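Local coordinates for tailspike protein (Siphovirus 9NA, PDB 3RIQ) that probably recognises Salmonella lipopolysaccharide as its receptor and cleaves it as an endorhamnosidase, working as a trimeric right-handed beta-helix tailspike, at residues P289-R292 with T297-E300. Numbering follows the deposited sequence.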
ATOM      1  N   PRO A 289       5.239 -10.525 -34.428  1.00 22.69           N
ATOM      2  CA  PRO A 289       4.323 -11.662 -34.244  1.00 23.32           C
ATOM      3  C   PRO A 289       4.733 -12.915 -35.032  1.00 22.98           C
ATOM      4  O   PRO A 289       5.058 -12.829 -36.226  1.00 22.81           O
ATOM      5  CB  PRO A 289       2.978 -11.133 -34.748  1.00 22.92           C
ATOM      6  CG  PRO A 289       3.078  -9.627 -34.640  1.00 24.05           C
ATOM      7  CD  PRO A 289       4.538  -9.276 -34.781  1.00 24.20           C
ATOM      8  N   THR A 290       4.720 -14.059 -34.341  1.00 23.59           N
ATOM      9  CA  THR A 290       4.984 -15.363 -34.914  1.00 24.75           C
ATOM     10  C   THR A 290       4.017 -16.327 -34.229  1.00 23.25           C
ATOM     11  O   THR A 290       3.772 -16.212 -33.036  1.00 22.75           O
ATOM     12  CB  THR A 290       6.426 -15.833 -34.633  1.00 26.32           C
ATOM     13  OG1 THR A 290       7.320 -14.713 -34.759  1.00 31.68           O
ATOM     14  CG2 THR A 290       6.836 -16.902 -35.617  1.00 28.64           C
ATOM     15  N   GLU A 291       3.464 -17.277 -34.965  1.00 21.79           N
ATOM     16  CA  GLU A 291       2.516 -18.216 -34.362  1.00 21.25           C
ATOM     17  C   GLU A 291       3.083 -18.865 -33.090  1.00 21.13           C
ATOM     18  O   GLU A 291       4.287 -19.210 -33.001  1.00 21.15           O
ATOM     19  CB  GLU A 291       2.094 -19.289 -35.372  1.00 21.50           C
ATOM     20  CG  GLU A 291       1.007 -20.173 -34.839  1.00 21.77           C
ATOM     21  CD  GLU A 291      -0.293 -19.415 -34.610  1.00 23.18           C
ATOM     22  OE1 GLU A 291      -1.149 -19.416 -35.518  1.00 26.27           O
ATOM     23  OE2 GLU A 291      -0.446 -18.794 -33.538  1.00 21.19           O
ATOM     24  N   ARG A 292       2.222 -18.977 -32.082  1.00 19.35           N
ATOM     25  CA  ARG A 292       2.631 -19.557 -30.821  1.00 19.03           C
ATOM     26  C   ARG A 292       2.544 -21.075 -30.887  1.00 19.40           C
ATOM     27  O   ARG A 292       1.690 -21.630 -31.591  1.00 20.25           O
ATOM     28  CB  ARG A 292       1.729 -19.004 -29.731  1.00 18.33           C
ATOM     29  CG  ARG A 292       1.676 -17.465 -29.740  1.00 16.31           C
ATOM     30  CD  ARG A 292       1.174 -16.915 -28.376  1.00 13.62           C
ATOM     31  NE  ARG A 292       0.864 -15.463 -28.419  1.00 14.56           N
ATOM     32  CZ  ARG A 292      -0.271 -14.922 -28.885  1.00 13.06           C
ATOM     33  NH1 ARG A 292      -1.250 -15.707 -29.351  1.00 14.75           N
ATOM     34  NH2 ARG A 292      -0.462 -13.578 -28.840  1.00 14.98           N
ATOM     35  N   THR A 297      -3.299 -19.490 -30.059  1.00 17.65           N
ATOM     36  CA  THR A 297      -2.918 -19.038 -31.398  1.00 17.81           C
ATOM     37  C   THR A 297      -3.064 -17.510 -31.558  1.00 18.38           C
ATOM     38  O   THR A 297      -3.777 -16.858 -30.769  1.00 17.89           O
ATOM     39  CB  THR A 297      -3.759 -19.721 -32.486  1.00 18.22           C
ATOM     40  OG1 THR A 297      -5.114 -19.303 -32.358  1.00 20.03           O
ATOM     41  CG2 THR A 297      -3.685 -21.240 -32.349  1.00 19.62           C
ATOM     42  N   LEU A 298      -2.435 -16.962 -32.603  1.00 18.50           N
ATOM     43  CA  LEU A 298      -2.632 -15.559 -32.959  1.00 18.77           C
ATOM     44  C   LEU A 298      -4.109 -15.248 -33.232  1.00 19.33           C
ATOM     45  O   LEU A 298      -4.611 -14.165 -32.897  1.00 19.98           O
ATOM     46  CB  LEU A 298      -1.782 -15.179 -34.173  1.00 18.83           C
ATOM     47  CG  LEU A 298      -0.269 -15.246 -33.976  1.00 18.92           C
ATOM     48  CD1 LEU A 298       0.443 -14.998 -35.317  1.00 22.59           C
ATOM     49  CD2 LEU A 298       0.215 -14.277 -32.897  1.00 20.21           C
ATOM     50  N   ALA A 299      -4.829 -16.199 -33.828  1.00 20.42           N
ATOM     51  CA  ALA A 299      -6.236 -15.974 -34.108  1.00 21.30           C
ATOM     52  C   ALA A 299      -7.086 -15.919 -32.833  1.00 21.50           C
ATOM     53  O   ALA A 299      -8.075 -15.169 -32.763  1.00 23.21           O
ATOM     54  CB  ALA A 299      -6.759 -17.027 -35.040  1.00 21.58           C
ATOM     55  N   GLU A 300      -6.686 -16.699 -31.824  1.00 20.07           N
ATOM     56  CA  GLU A 300      -7.363 -16.676 -30.527  1.00 19.46           C
ATOM     57  C   GLU A 300      -7.087 -15.378 -29.751  1.00 18.72           C
ATOM     58  O   GLU A 300      -8.023 -14.778 -29.194  1.00 19.11           O
ATOM     59  CB  GLU A 300      -6.956 -17.897 -29.695  1.00 19.97           C
ATOM     60  CG  GLU A 300      -7.605 -19.172 -30.234  1.00 20.73           C
ATOM     61  CD  GLU A 300      -7.145 -20.433 -29.545  1.00 23.91           C
ATOM     62  OE1 GLU A 300      -5.953 -20.543 -29.177  1.00 20.61           O
ATOM     63  OE2 GLU A 300      -7.988 -21.352 -29.420  1.00 29.89           O
TER
HETATM   64  O   HOH W   1      -3.582 -18.109 -35.702  1.00 26.17           O
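E291 reaches across to the start of the turn at L298-E300, where its OE2 takes the backbone N-H of L298 on the syn lone pair (N to OE2 2.9 Å, N-H...O 158°). The same oxygen uses its anti lone pair for the N-H of R292, 3.0 Å from R292 N to E291 OE2, a more bent bond at 142°. Two backbone donors, one from each segment, thus grip one oxygen and limit the carboxylate's rotation. The other oxygen, OE1, receives a hydrogen bond from a water that in turn accepts from A299 N, so OE2 binds L298 N directly, while OE1 reaches A299 N only through the water. With CG anti to the backbone N (chi1 -173°) and a bend at chi2, the E291 chain curls back over its own backbone and lies alongside T297. L298 packs beside them: its CD1 lies 3.8 Å from E291 N, and its CD2 lies over one face of the R292 guanidinium, offset toward the rim, 4.1 Å from CZ. At the guanidinium edge, T297 O lies 3.1 Å from R292 NH1. The guanidinium is held mainly from outside the two segments, NH2 by a salt bridge to D285 and NH1 by the carbonyls of Y296 and Y301. Within the turn T297 and E300 bond reciprocally, T297 OG1 accepting from E300 N in an ST motif and E300 OE1 accepting from T297 N. W303 touches both P289 and L298. The whole contact folds a surface excursion back on itself, between strands 281-282 and 311-318 of the parallel beta-helix.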